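Local coordinates for protein ribokinase (Staphylococcus aureus, PDB 3RY7) that phosphorylates D-ribose at O-5 with ATP and magnesium to give D-ribose 5-phosphate, as a ribokinase of the PfkB carbohydrate kinase family, at residues 196-201 against 221-226; 206-211 against 227-232; 182-187 against 255-260; 237-242 against 270-275. All blocks are in the same frame, centred on the assembly; numbering follows the deposited sequence. Where two conformers were deposited one is given.

Contact 1: 196-201 against 221-226; sequences IKVTNE and ITLGKQ
Val198 reaches across to Ile221 and Leu223 and joins the loop between helices 187-194 and 201-213 to strand 218-222 and the turn that follows it, on one face of the large sheet of the ribokinase fold. Ahead of it in the loop, Ile196 packs on Asp206 and Asn207 of helix 201-213, and Lys197 lies against Glu191 of helix 187-194. Val198 then turns inward, its backbone N held by the carboxylate of Glu191. With CG1 anti to the backbone N (chi1 178°), its two methyls go to different partners: CG2 is 4.5 Å from CG2 of Ile221, whereas CG1 faces the isobutyl end of Leu223. The valine and leucine side chains meet roughly at right angles. Thr199 and Asn200 then lead into helix 201-213, where Asn200 is the N-cap residue and its OD1 caps a backbone N of the first turn. Across the contact, Leu223 and Gly224 both face Gly227 in a classic beta bulge, and residues 222-227 are assigned to ATP binding. The valine thus touches one of the residues of that site. Leu223 also lies against Glu187 and His238, and its CD2 comes within 4.0 Å of Val198 CG1.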
loop_
_atom_site.group_PDB
_atom_site.type_symbol
_atom_site.label_atom_id
_atom_site.label_comp_id
_atom_site.label_asym_id
_atom_site.label_seq_id
_atom_site.Cartn_x
_atom_site.Cartn_y
_atom_site.Cartn_z
ATOM N N ILE A 196 -29.918 -0.559 -23.886
ATOM C CA ILE A 196 -30.243 -1.871 -23.316
ATOM C C ILE A 196 -29.502 -2.161 -22.017
ATOM O O ILE A 196 -28.273 -2.270 -22.018
ATOM C CB ILE A 196 -29.863 -3.014 -24.269
ATOM C CG1 ILE A 196 -30.532 -2.844 -25.632
ATOM C CG2 ILE A 196 -30.233 -4.349 -23.649
ATOM C CD1 ILE A 196 -29.965 -3.766 -26.682
ATOM N N LYS A 197 -30.249 -2.325 -20.924
ATOM C CA LYS A 197 -29.654 -2.624 -19.619
ATOM C C LYS A 197 -28.907 -3.955 -19.589
ATOM O O LYS A 197 -29.272 -4.907 -20.282
ATOM C CB LYS A 197 -30.701 -2.582 -18.496
ATOM C CG LYS A 197 -30.224 -3.233 -17.191
ATOM C CD LYS A 197 -30.391 -2.320 -15.987
ATOM C CE LYS A 197 -29.709 -2.917 -14.764
ATOM N NZ LYS A 197 -29.539 -1.920 -13.675
ATOM N N VAL A 198 -27.848 -4.004 -18.787
ATOM C CA VAL A 198 -27.061 -5.211 -18.646
ATOM C C VAL A 198 -27.505 -5.940 -17.387
ATOM O O VAL A 198 -27.362 -5.420 -16.281
ATOM C CB VAL A 198 -25.557 -4.903 -18.586
ATOM C CG1 VAL A 198 -24.746 -6.188 -18.399
ATOM C CG2 VAL A 198 -25.121 -4.169 -19.848
ATOM N N THR A 199 -28.058 -7.137 -17.575
ATOM C CA THR A 199 -28.560 -7.969 -16.481
ATOM C C THR A 199 -28.174 -9.440 -16.625
ATOM O O THR A 199 -27.255 -9.915 -15.951
ATOM C CB THR A 199 -30.098 -7.881 -16.372
ATOM O OG1 THR A 199 -30.702 -8.232 -17.625
ATOM C CG2 THR A 199 -30.519 -6.467 -16.016
ATOM N N ASN A 200 -28.870 -10.160 -17.506
ATOM C CA ASN A 200 -28.548 -11.564 -17.782
ATOM C C ASN A 200 -27.659 -11.645 -19.024
ATOM O O ASN A 200 -27.489 -10.651 -19.740
ATOM C CB ASN A 200 -29.814 -12.408 -17.976
ATOM C CG ASN A 200 -30.742 -11.828 -19.028
ATOM O OD1 ASN A 200 -30.306 -11.094 -19.916
ATOM N ND2 ASN A 200 -32.030 -12.153 -18.933
ATOM N N GLU A 201 -27.101 -12.823 -19.285
ATOM C CA GLU A 201 -26.244 -12.999 -20.447
ATOM C C GLU A 201 -26.936 -12.625 -21.770
ATOM O O GLU A 201 -26.276 -12.217 -22.729
ATOM C CB GLU A 201 -25.677 -14.418 -20.507
ATOM C CG GLU A 201 -24.735 -14.624 -21.686
ATOM C CD GLU A 201 -23.854 -15.852 -21.547
ATOM O OE1 GLU A 201 -24.069 -16.822 -22.314
ATOM O OE2 GLU A 201 -22.941 -15.841 -20.681
ATOM N N ILE A 221 -17.721 -5.950 -22.306
ATOM C CA ILE A 221 -18.444 -5.261 -21.267
ATOM C C ILE A 221 -17.847 -5.688 -19.938
ATOM O O ILE A 221 -17.909 -6.863 -19.568
ATOM C CB ILE A 221 -19.935 -5.575 -21.301
ATOM C CG1 ILE A 221 -20.489 -5.340 -22.715
ATOM C CG2 ILE A 221 -20.681 -4.740 -20.261
ATOM C CD1 ILE A 221 -21.973 -5.642 -22.855
ATOM N N THR A 222 -17.235 -4.741 -19.241
ATOM C CA THR A 222 -16.687 -5.019 -17.925
ATOM C C THR A 222 -17.842 -5.094 -16.925
ATOM O O THR A 222 -18.763 -4.264 -16.953
ATOM C CB THR A 222 -15.651 -3.959 -17.519
ATOM O OG1 THR A 222 -16.208 -2.647 -17.680
ATOM C CG2 THR A 222 -14.399 -4.106 -18.368
ATOM N N LEU A 223 -17.814 -6.116 -16.074
ATOM C CA LEU A 223 -18.960 -6.417 -15.217
ATOM C C LEU A 223 -18.619 -6.305 -13.727
ATOM O O LEU A 223 -19.415 -6.700 -12.863
ATOM C CB LEU A 223 -19.499 -7.815 -15.532
ATOM C CG LEU A 223 -19.811 -8.084 -17.010
ATOM C CD1 LEU A 223 -19.975 -9.571 -17.270
ATOM C CD2 LEU A 223 -21.042 -7.316 -17.449
ATOM N N GLY A 224 -17.439 -5.760 -13.434
ATOM C CA GLY A 224 -16.989 -5.607 -12.063
ATOM C C GLY A 224 -16.670 -6.948 -11.421
ATOM O O GLY A 224 -15.834 -7.707 -11.931
ATOM N N LYS A 225 -17.346 -7.271 -10.328
ATOM C CA LYS A 225 -17.150 -8.524 -9.622
ATOM C C LYS A 225 -17.585 -9.684 -10.470
ATOM O O LYS A 225 -17.059 -10.754 -10.368
ATOM C CB LYS A 225 -17.978 -8.553 -8.354
ATOM C CG LYS A 225 -17.527 -7.618 -7.294
ATOM C CD LYS A 225 -18.075 -8.026 -5.969
ATOM C CE LYS A 225 -16.974 -8.624 -5.119
ATOM N NZ LYS A 225 -16.458 -7.650 -4.145
ATOM N N GLN A 226 -18.570 -9.416 -11.309
ATOM C CA GLN A 226 -19.118 -10.410 -12.238
ATOM C C GLN A 226 -18.177 -10.765 -13.398
ATOM O O GLN A 226 -18.491 -11.636 -14.208
ATOM C CB GLN A 226 -20.478 -9.948 -12.777
ATOM C CG GLN A 226 -21.651 -10.182 -11.826
ATOM C CD GLN A 226 -21.394 -9.646 -10.421
ATOM O OE1 GLN A 226 -21.491 -8.413 -10.221
ATOM N NE2 GLN A 226 -21.100 -10.459 -9.509
#

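Contact 2: 206-211 against 227-232; sequences DNANYF and GTYFAT
Helix 201-213 lies over one face of the large sheet at strand 228-231, and Ala208 is the residue through which the two meet. Its CB points at the strand and touches two side chains there. The tighter approach is to the CB of Ala231, 3.5 Å from Ala208 CB, which is closer than usual for two methyls; the backbones come correspondingly near, with the CA atoms of Ala208 and Ala231 6.1 Å apart. The second partner is Tyr229, two residues earlier on the same face of the strand. Its CG is anti to the backbone N (chi1 176°), an orientation that carries the ring out toward the helix, and Ala208 CB sits at the ring edge, near its plane, 4.1 Å from CE1. Such a helix-on-sheet layer belongs to the alpha/beta architecture of the PfkB kinases, here over an antiparallel extension of the sheet: strand 228-231 runs between 218-222 and 236-239. Tyr229 OH bonds to OG of Ser236, which ties the far end of the ring to the edge strand. On the other face, Phe230 packs on Leu271 of helix 271-283, while Thr228 OG1 is hydrogen-bonded to ND2 of Asn279, a residue assigned to ATP binding.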
loop_
_atom_site.group_PDB
_atom_site.type_symbol
_atom_site.label_atom_id
_atom_site.label_comp_id
_atom_site.label_asym_id
_atom_site.label_seq_id
_atom_site.Cartn_x
_atom_site.Cartn_y
_atom_site.Cartn_z
ATOM N N ASP A 206 -27.474 -8.971 -26.451
ATOM C CA ASP A 206 -28.226 -7.894 -27.097
ATOM C C ASP A 206 -27.390 -6.615 -27.242
ATOM O O ASP A 206 -27.457 -5.928 -28.260
ATOM C CB ASP A 206 -29.514 -7.593 -26.324
ATOM C CG ASP A 206 -30.494 -8.763 -26.328
ATOM O OD1 ASP A 206 -30.457 -9.578 -27.283
ATOM O OD2 ASP A 206 -31.302 -8.862 -25.375
ATOM N N ASN A 207 -26.623 -6.297 -26.203
ATOM C CA ASN A 207 -25.677 -5.175 -26.232
ATOM C C ASN A 207 -24.609 -5.360 -27.304
ATOM O O ASN A 207 -24.471 -4.528 -28.204
ATOM C CB ASN A 207 -25.034 -4.973 -24.844
ATOM C CG ASN A 207 -25.801 -3.983 -23.999
ATOM O OD1 ASN A 207 -26.710 -4.348 -23.248
ATOM N ND2 ASN A 207 -25.466 -2.717 -24.147
ATOM N N ALA A 208 -23.881 -6.470 -27.224
ATOM C CA ALA A 208 -22.909 -6.804 -28.255
ATOM C C ALA A 208 -23.492 -6.616 -29.660
ATOM O O ALA A 208 -22.866 -6.012 -30.527
ATOM C CB ALA A 208 -22.410 -8.217 -28.071
ATOM N N ASN A 209 -24.701 -7.128 -29.875
ATOM C CA ASN A 209 -25.311 -7.099 -31.199
ATOM C C ASN A 209 -25.568 -5.684 -31.672
ATOM O O ASN A 209 -25.445 -5.376 -32.865
ATOM C CB ASN A 209 -26.600 -7.927 -31.232
ATOM C CG ASN A 209 -26.326 -9.408 -31.442
ATOM O OD1 ASN A 209 -25.359 -9.780 -32.108
ATOM N ND2 ASN A 209 -27.179 -10.259 -30.876
ATOM N N TYR A 210 -25.924 -4.819 -30.731
ATOM C CA TYR A 210 -26.043 -3.412 -31.043
ATOM C C TYR A 210 -24.708 -2.880 -31.551
ATOM O O TYR A 210 -24.649 -2.285 -32.630
ATOM C CB TYR A 210 -26.495 -2.590 -29.842
ATOM C CG TYR A 210 -26.324 -1.125 -30.136
ATOM C CD1 TYR A 210 -25.242 -0.418 -29.627
ATOM C CD2 TYR A 210 -27.207 -0.461 -30.986
ATOM C CE1 TYR A 210 -25.066 0.919 -29.915
ATOM C CE2 TYR A 210 -27.037 0.881 -31.291
ATOM C CZ TYR A 210 -25.964 1.568 -30.749
ATOM O OH TYR A 210 -25.776 2.900 -31.040
ATOM N N PHE A 211 -23.634 -3.100 -30.787
ATOM C CA PHE A 211 -22.324 -2.565 -31.185
ATOM C C PHE A 211 -21.813 -3.141 -32.503
ATOM O O PHE A 211 -21.314 -2.405 -33.353
ATOM C CB PHE A 211 -21.269 -2.670 -30.061
ATOM C CG PHE A 211 -21.615 -1.841 -28.856
ATOM C CD1 PHE A 211 -21.739 -0.468 -28.964
ATOM C CD2 PHE A 211 -21.872 -2.434 -27.639
ATOM C CE1 PHE A 211 -22.086 0.301 -27.881
ATOM C CE2 PHE A 211 -22.223 -1.670 -26.549
ATOM C CZ PHE A 211 -22.327 -0.293 -26.671
ATOM N N GLY A 227 -17.029 -10.094 -13.467
ATOM C CA GLY A 227 -16.018 -10.393 -14.465
ATOM C C GLY A 227 -16.115 -9.540 -15.725
ATOM O O GLY A 227 -16.343 -8.327 -15.658
ATOM N N THR A 228 -15.937 -10.190 -16.873
ATOM C CA THR A 228 -15.928 -9.517 -18.171
ATOM C C THR A 228 -16.630 -10.350 -19.239
ATOM O O THR A 228 -16.370 -11.541 -19.366
ATOM C CB THR A 228 -14.488 -9.294 -18.688
ATOM O OG1 THR A 228 -13.629 -8.906 -17.609
ATOM C CG2 THR A 228 -14.477 -8.214 -19.769
ATOM N N TYR A 229 -17.505 -9.708 -20.011
ATOM C CA TYR A 229 -18.108 -10.314 -21.194
ATOM C C TYR A 229 -17.462 -9.783 -22.478
ATOM O O TYR A 229 -17.134 -8.596 -22.583
ATOM C CB TYR A 229 -19.616 -10.036 -21.212
ATOM C CG TYR A 229 -20.357 -10.524 -22.449
ATOM C CD1 TYR A 229 -20.824 -9.621 -23.399
ATOM C CD2 TYR A 229 -20.597 -11.881 -22.663
ATOM C CE1 TYR A 229 -21.507 -10.045 -24.532
ATOM C CE2 TYR A 229 -21.282 -12.319 -23.793
ATOM C CZ TYR A 229 -21.733 -11.389 -24.725
ATOM O OH TYR A 229 -22.409 -11.786 -25.853
ATOM N N PHE A 230 -17.264 -10.661 -23.454
ATOM C CA PHE A 230 -16.858 -10.194 -24.769
ATOM C C PHE A 230 -17.593 -10.870 -25.930
ATOM O O PHE A 230 -18.178 -11.947 -25.788
ATOM C CB PHE A 230 -15.337 -10.232 -24.935
ATOM C CG PHE A 230 -14.793 -11.548 -25.386
ATOM C CD1 PHE A 230 -14.441 -12.515 -24.467
ATOM C CD2 PHE A 230 -14.604 -11.807 -26.733
ATOM C CE1 PHE A 230 -13.917 -13.725 -24.870
ATOM C CE2 PHE A 230 -14.080 -13.021 -27.154
ATOM C CZ PHE A 230 -13.737 -13.984 -26.218
ATOM N N ALA A 231 -17.581 -10.197 -27.071
ATOM C CA ALA A 231 -18.196 -10.703 -28.292
ATOM C C ALA A 231 -17.520 -10.149 -29.551
ATOM O O ALA A 231 -17.073 -8.990 -29.589
ATOM C CB ALA A 231 -19.680 -10.369 -28.307
ATOM N N THR A 232 -17.430 -10.994 -30.570
ATOM C CA THR A 232 -17.154 -10.561 -31.932
ATOM C C THR A 232 -18.264 -11.167 -32.785
ATOM O O THR A 232 -19.202 -11.745 -32.245
ATOM C CB THR A 232 -15.791 -11.062 -32.432
ATOM O OG1 THR A 232 -15.811 -12.496 -32.543
ATOM C CG2 THR A 232 -14.659 -10.597 -31.487
#

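Contact 3: 182-187 against 255-260; sequences IIVPNE and TFIGAF
Val184 packs against helix 252-263 through a single methyl, CG1, which meets both Ile257 and Phe256. CG1 of Val184 lies 4.1 Å from CG1 of Ile257, and the two branched side chains lie alongside each other, pointing opposite ways. The same methyl stands at the edge of the Phe256 ring, near its plane, 4.4 Å from CE2. One helical turn on, Phe260 offers its edge to Ile182 in a similar way, with CE1 of Phe260 4.3 Å from the CG2 methyl of Ile182. Both phenylalanines have CG anti to the backbone N (chi1 168° and 167°), which swings the rings off successive turns toward the strand. This is helix-on-sheet packing within the alpha/beta fold of the PfkB kinases: strand 182-183 is an inner, parallel strand, bonded through its backbone to strands 161-165 and 218-222. Past Val184, whose O accepts a bond from Asn165 ND2, the chain reaches Asn186, assigned to ATP binding; its OD1 caps the N of Glu189 at the start of the next helix. The first turn of helix 252-263 holds Gly253 and Asp254, the latter assigned as the proton acceptor.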
loop_
_atom_site.group_PDB
_atom_site.type_symbol
_atom_site.label_atom_id
_atom_site.label_comp_id
_atom_site.label_asym_id
_atom_site.label_seq_id
_atom_site.Cartn_x
_atom_site.Cartn_y
_atom_site.Cartn_z
ATOM N N ILE A 182 -12.607 -1.588 -31.167
ATOM C CA ILE A 182 -12.826 -2.283 -29.903
ATOM C C ILE A 182 -13.431 -1.318 -28.911
ATOM O O ILE A 182 -12.829 -0.283 -28.610
ATOM C CB ILE A 182 -11.495 -2.770 -29.293
ATOM C CG1 ILE A 182 -10.658 -3.532 -30.314
ATOM C CG2 ILE A 182 -11.737 -3.615 -28.037
ATOM C CD1 ILE A 182 -9.410 -4.191 -29.679
ATOM N N ILE A 183 -14.622 -1.629 -28.413
ATOM C CA ILE A 183 -15.228 -0.794 -27.398
ATOM C C ILE A 183 -15.282 -1.537 -26.052
ATOM O O ILE A 183 -15.569 -2.732 -26.007
ATOM C CB ILE A 183 -16.600 -0.279 -27.851
ATOM C CG1 ILE A 183 -17.026 0.904 -27.000
ATOM C CG2 ILE A 183 -17.651 -1.399 -27.852
ATOM C CD1 ILE A 183 -18.230 1.653 -27.546
ATOM N N VAL A 184 -14.987 -0.831 -24.962
ATOM C CA VAL A 184 -14.867 -1.450 -23.633
ATOM C C VAL A 184 -15.626 -0.666 -22.564
ATOM O O VAL A 184 -15.015 -0.079 -21.678
ATOM C CB VAL A 184 -13.385 -1.506 -23.197
ATOM C CG1 VAL A 184 -13.225 -2.216 -21.875
ATOM C CG2 VAL A 184 -12.539 -2.167 -24.270
ATOM N N PRO A 185 -16.958 -0.635 -22.649
ATOM C CA PRO A 185 -17.733 0.028 -21.598
ATOM C C PRO A 185 -17.838 -0.841 -20.337
ATOM O O PRO A 185 -17.449 -2.011 -20.347
ATOM C CB PRO A 185 -19.116 0.189 -22.236
ATOM C CG PRO A 185 -19.194 -0.919 -23.230
ATOM C CD PRO A 185 -17.806 -1.101 -23.759
ATOM N N ASN A 186 -18.327 -0.256 -19.251
ATOM C CA ASN A 186 -18.791 -1.049 -18.132
ATOM C C ASN A 186 -20.290 -1.210 -18.377
ATOM O O ASN A 186 -20.789 -0.788 -19.433
ATOM C CB ASN A 186 -18.497 -0.346 -16.810
ATOM C CG ASN A 186 -19.215 0.975 -16.688
ATOM O OD1 ASN A 186 -20.167 1.241 -17.406
ATOM N ND2 ASN A 186 -18.766 1.813 -15.765
ATOM N N GLU A 187 -21.012 -1.795 -17.422
ATOM C CA GLU A 187 -22.440 -2.060 -17.609
ATOM C C GLU A 187 -23.230 -0.784 -17.787
ATOM O O GLU A 187 -24.203 -0.730 -18.549
ATOM C CB GLU A 187 -23.002 -2.829 -16.416
ATOM C CG GLU A 187 -22.388 -4.186 -16.248
ATOM C CD GLU A 187 -22.460 -4.677 -14.821
ATOM O OE1 GLU A 187 -23.582 -4.716 -14.255
ATOM O OE2 GLU A 187 -21.387 -5.022 -14.273
ATOM N N THR A 255 -6.397 -0.101 -15.210
ATOM C CA THR A 255 -5.329 -1.102 -15.200
ATOM C C THR A 255 -5.724 -2.318 -16.057
ATOM O O THR A 255 -4.884 -2.909 -16.730
ATOM C CB THR A 255 -4.982 -1.550 -13.749
ATOM O OG1 THR A 255 -4.528 -0.417 -12.989
ATOM C CG2 THR A 255 -3.918 -2.650 -13.746
ATOM N N PHE A 256 -7.005 -2.679 -16.036
ATOM C CA PHE A 256 -7.493 -3.778 -16.876
ATOM C C PHE A 256 -7.296 -3.437 -18.359
ATOM O O PHE A 256 -6.785 -4.244 -19.134
ATOM C CB PHE A 256 -8.973 -4.066 -16.597
ATOM C CG PHE A 256 -9.609 -4.981 -17.615
ATOM C CD1 PHE A 256 -9.332 -6.345 -17.612
ATOM C CD2 PHE A 256 -10.475 -4.471 -18.592
ATOM C CE1 PHE A 256 -9.913 -7.191 -18.565
ATOM C CE2 PHE A 256 -11.053 -5.306 -19.546
ATOM C CZ PHE A 256 -10.774 -6.668 -19.531
ATOM N N ILE A 257 -7.688 -2.221 -18.738
ATOM C CA ILE A 257 -7.582 -1.778 -20.128
ATOM C C ILE A 257 -6.140 -1.697 -20.597
ATOM O O ILE A 257 -5.810 -2.123 -21.705
ATOM C CB ILE A 257 -8.283 -0.428 -20.334
ATOM C CG1 ILE A 257 -9.789 -0.646 -20.304
ATOM C CG2 ILE A 257 -7.870 0.184 -21.656
ATOM C CD1 ILE A 257 -10.547 0.507 -19.761
ATOM N N GLY A 258 -5.267 -1.185 -19.735
ATOM C CA GLY A 258 -3.881 -1.011 -20.114
ATOM C C GLY A 258 -3.250 -2.349 -20.400
ATOM O O GLY A 258 -2.541 -2.532 -21.399
ATOM N N ALA A 259 -3.528 -3.299 -19.509
ATOM C CA ALA A 259 -2.919 -4.622 -19.581
ATOM C C ALA A 259 -3.539 -5.427 -20.728
ATOM O O ALA A 259 -2.830 -6.104 -21.471
ATOM C CB ALA A 259 -3.092 -5.351 -18.243
ATOM N N PHE A 260 -4.863 -5.333 -20.855
ATOM C CA PHE A 260 -5.604 -5.977 -21.937
ATOM C C PHE A 260 -4.949 -5.628 -23.252
ATOM O O PHE A 260 -4.526 -6.510 -23.995
ATOM C CB PHE A 260 -7.073 -5.525 -21.931
ATOM C CG PHE A 260 -7.842 -5.901 -23.180
ATOM C CD1 PHE A 260 -8.249 -4.921 -24.083
ATOM C CD2 PHE A 260 -8.176 -7.222 -23.445
ATOM C CE1 PHE A 260 -8.972 -5.253 -25.228
ATOM C CE2 PHE A 260 -8.892 -7.563 -24.595
ATOM C CZ PHE A 260 -9.289 -6.579 -25.487
#

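Contact 4: 237-242 against 270-275; sequences QHIEAY and NLADAI
Ile239 and Gln237 on edge strand 236-239 pack on Ala272 and Ile275 in the first turns of helix 271-283. The pairing is a helix laid along the outer strand of the large sheet in the ribokinase fold: the axes of strand 237-239 and helix 271-275 run nearly parallel, 20° apart, with a closest approach of 10.1 Å.

The apolar contacts centre on Ile239. Its CB lies 4.5 Å from CG2 of Ile275, a loose approach. In one of two deposited conformers its CD1 lies 3.6 Å from Ala272 CB, an approach that is tentative because it depends on the choice of conformer. Ile275 is the buried member of the group: it continues onto Thr228 and Phe230 of strand 228-231 and onto Phe256 and Phe260 of helix 252-263.

The polar side chain of Gln237 contributes by van der Waals contact. Its CG is anti to the backbone N (chi1 -169°) and the chain stays extended, which brings the terminal amide obliquely beside the alanine methyl, with NE2 4.0 Å from Ala272 CB.

Hydrogen bonds secure the two elements separately. Gln237 and Ile239 pair through their backbones with Phe230 and Thr228. On the helical side, Asn270 occupies the N-cap position, and its ND2 makes a weak bond to OD1 of Asp273. Beyond the strand there is a second link between these parts of the chain, in which Tyr242 OH is hydrogen-bonded to OD2 of Asp276.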
loop_
_atom_site.group_PDB
_atom_site.type_symbol
_atom_site.label_atom_id
_atom_site.label_comp_id
_atom_site.label_asym_id
_atom_site.label_seq_id
_atom_site.Cartn_x
_atom_site.Cartn_y
_atom_site.Cartn_z
ATOM N N GLN A 237 -18.277 -14.873 -25.133
ATOM C CA GLN A 237 -17.763 -15.510 -23.931
ATOM C C GLN A 237 -17.915 -14.616 -22.700
ATOM O O GLN A 237 -17.829 -13.388 -22.780
ATOM C CB GLN A 237 -16.309 -15.931 -24.144
ATOM C CG GLN A 237 -15.733 -16.835 -23.069
ATOM C CD GLN A 237 -14.408 -17.443 -23.501
ATOM O OE1 GLN A 237 -14.111 -17.505 -24.695
ATOM N NE2 GLN A 237 -13.601 -17.888 -22.532
ATOM N N HIS A 238 -18.183 -15.249 -21.566
ATOM C CA HIS A 238 -18.240 -14.571 -20.281
ATOM C C HIS A 238 -17.088 -15.138 -19.441
ATOM O O HIS A 238 -17.006 -16.346 -19.218
ATOM C CB HIS A 238 -19.600 -14.830 -19.633
ATOM C CG HIS A 238 -19.764 -14.220 -18.272
ATOM N ND1 HIS A 238 -18.794 -14.298 -17.293
ATOM C CD2 HIS A 238 -20.809 -13.561 -17.715
ATOM C CE1 HIS A 238 -19.226 -13.689 -16.201
ATOM N NE2 HIS A 238 -20.446 -13.238 -16.429
ATOM N N ILE A 239 -16.170 -14.274 -19.016
ATOM C CA ILE A 239 -14.984 -14.688 -18.273
ATOM C C ILE A 239 -14.981 -14.157 -16.839
ATOM O O ILE A 239 -15.225 -12.970 -16.624
ATOM C CB ILE A 239 -13.701 -14.203 -18.965
ATOM C CG1 ILE A 239 -13.631 -14.739 -20.391
ATOM C CG2 ILE A 239 -12.467 -14.603 -18.169
ATOM C CD1 ILE A 239 -12.232 -15.060 -20.847
ATOM N N GLU A 240 -14.691 -15.027 -15.878
ATOM C CA GLU A 240 -14.680 -14.667 -14.470
ATOM C C GLU A 240 -13.492 -13.796 -14.082
ATOM O O GLU A 240 -12.376 -13.938 -14.611
ATOM C CB GLU A 240 -14.704 -15.931 -13.601
ATOM C CG GLU A 240 -16.005 -16.713 -13.695
ATOM C CD GLU A 240 -17.200 -15.880 -13.274
ATOM O OE1 GLU A 240 -17.106 -15.197 -12.232
ATOM O OE2 GLU A 240 -18.231 -15.899 -13.984
ATOM N N ALA A 241 -13.755 -12.904 -13.134
ATOM C CA ALA A 241 -12.743 -12.004 -12.591
ATOM C C ALA A 241 -11.955 -12.643 -11.444
ATOM O O ALA A 241 -12.261 -13.751 -10.998
ATOM C CB ALA A 241 -13.403 -10.703 -12.120
ATOM N N TYR A 242 -10.936 -11.936 -10.973
ATOM C CA TYR A 242 -10.207 -12.344 -9.782
ATOM C C TYR A 242 -10.699 -11.531 -8.583
ATOM O O TYR A 242 -11.908 -11.458 -8.308
ATOM C CB TYR A 242 -8.710 -12.130 -9.982
ATOM C CG TYR A 242 -8.108 -12.944 -11.106
ATOM C CD1 TYR A 242 -6.971 -13.707 -10.892
ATOM C CD2 TYR A 242 -8.675 -12.957 -12.377
ATOM C CE1 TYR A 242 -6.408 -14.457 -11.907
ATOM C CE2 TYR A 242 -8.117 -13.711 -13.407
ATOM C CZ TYR A 242 -6.981 -14.457 -13.160
ATOM O OH TYR A 242 -6.403 -15.219 -14.148
ATOM N N ASN A 270 -6.425 -13.868 -29.589
ATOM C CA ASN A 270 -6.257 -14.187 -28.174
ATOM C C ASN A 270 -7.069 -13.274 -27.255
ATOM O O ASN A 270 -6.587 -12.842 -26.212
ATOM C CB ASN A 270 -4.783 -14.113 -27.783
ATOM C CG ASN A 270 -4.262 -12.689 -27.764
ATOM O OD1 ASN A 270 -4.679 -11.852 -28.565
ATOM N ND2 ASN A 270 -3.344 -12.408 -26.851
ATOM N N LEU A 271 -8.302 -12.990 -27.647
ATOM C CA LEU A 271 -9.182 -12.160 -26.837
ATOM C C LEU A 271 -9.298 -12.650 -25.393
ATOM O O LEU A 271 -9.113 -11.873 -24.464
ATOM C CB LEU A 271 -10.575 -12.073 -27.465
ATOM C CG LEU A 271 -10.861 -10.776 -28.224
ATOM C CD1 LEU A 271 -9.582 -10.233 -28.796
ATOM C CD2 LEU A 271 -11.893 -10.977 -29.333
ATOM N N ALA A 272 -9.624 -13.928 -25.207
ATOM C CA ALA A 272 -9.830 -14.467 -23.861
ATOM C C ALA A 272 -8.548 -14.466 -23.005
ATOM O O ALA A 272 -8.599 -14.176 -21.814
ATOM C CB ALA A 272 -10.452 -15.873 -23.922
ATOM N N ASP A 273 -7.413 -14.792 -23.618
ATOM C CA ASP A 273 -6.130 -14.744 -22.919
ATOM C C ASP A 273 -5.776 -13.314 -22.484
ATOM O O ASP A 273 -5.346 -13.077 -21.343
ATOM C CB ASP A 273 -5.025 -15.320 -23.810
ATOM C CG ASP A 273 -3.628 -14.935 -23.342
ATOM O OD1 ASP A 273 -2.859 -14.440 -24.192
ATOM O OD2 ASP A 273 -3.298 -15.116 -22.139
ATOM N N ALA A 274 -5.956 -12.364 -23.401
ATOM C CA ALA A 274 -5.697 -10.963 -23.106
ATOM C C ALA A 274 -6.633 -10.458 -22.010
ATOM O O ALA A 274 -6.226 -9.697 -21.142
ATOM C CB ALA A 274 -5.826 -10.101 -24.389
ATOM N N ILE A 275 -7.886 -10.886 -22.044
ATOM C CA ILE A 275 -8.841 -10.487 -21.016
ATOM C C ILE A 275 -8.493 -11.083 -19.642
ATOM O O ILE A 275 -8.717 -10.453 -18.595
ATOM C CB ILE A 275 -10.276 -10.851 -21.426
ATOM C CG1 ILE A 275 -10.712 -9.959 -22.601
ATOM C CG2 ILE A 275 -11.226 -10.718 -20.238
ATOM C CD1 ILE A 275 -12.123 -10.208 -23.072
#

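In the fold
Following the chain, strand 182-183 opens the loop that contact 3 closes at helix 252-263; contacts 1 and 2 both nest inside it. These two cross, since 206-211 lies between the segments of contact 1 and 227-232 follows them, and they bring the loop before helix 201-213 and the helix itself onto strands 218-222 and 228-231. Contact 4 opens after both have closed and crosses contact 3, because helix 252-263 falls between strand 236-239 and helix 271-283. Neighbouring strands of the sheet join contact 1 to contact 2 and contact 2 to contact 4, while helices 252-263 and 271-283 pack together between contacts 3 and 4.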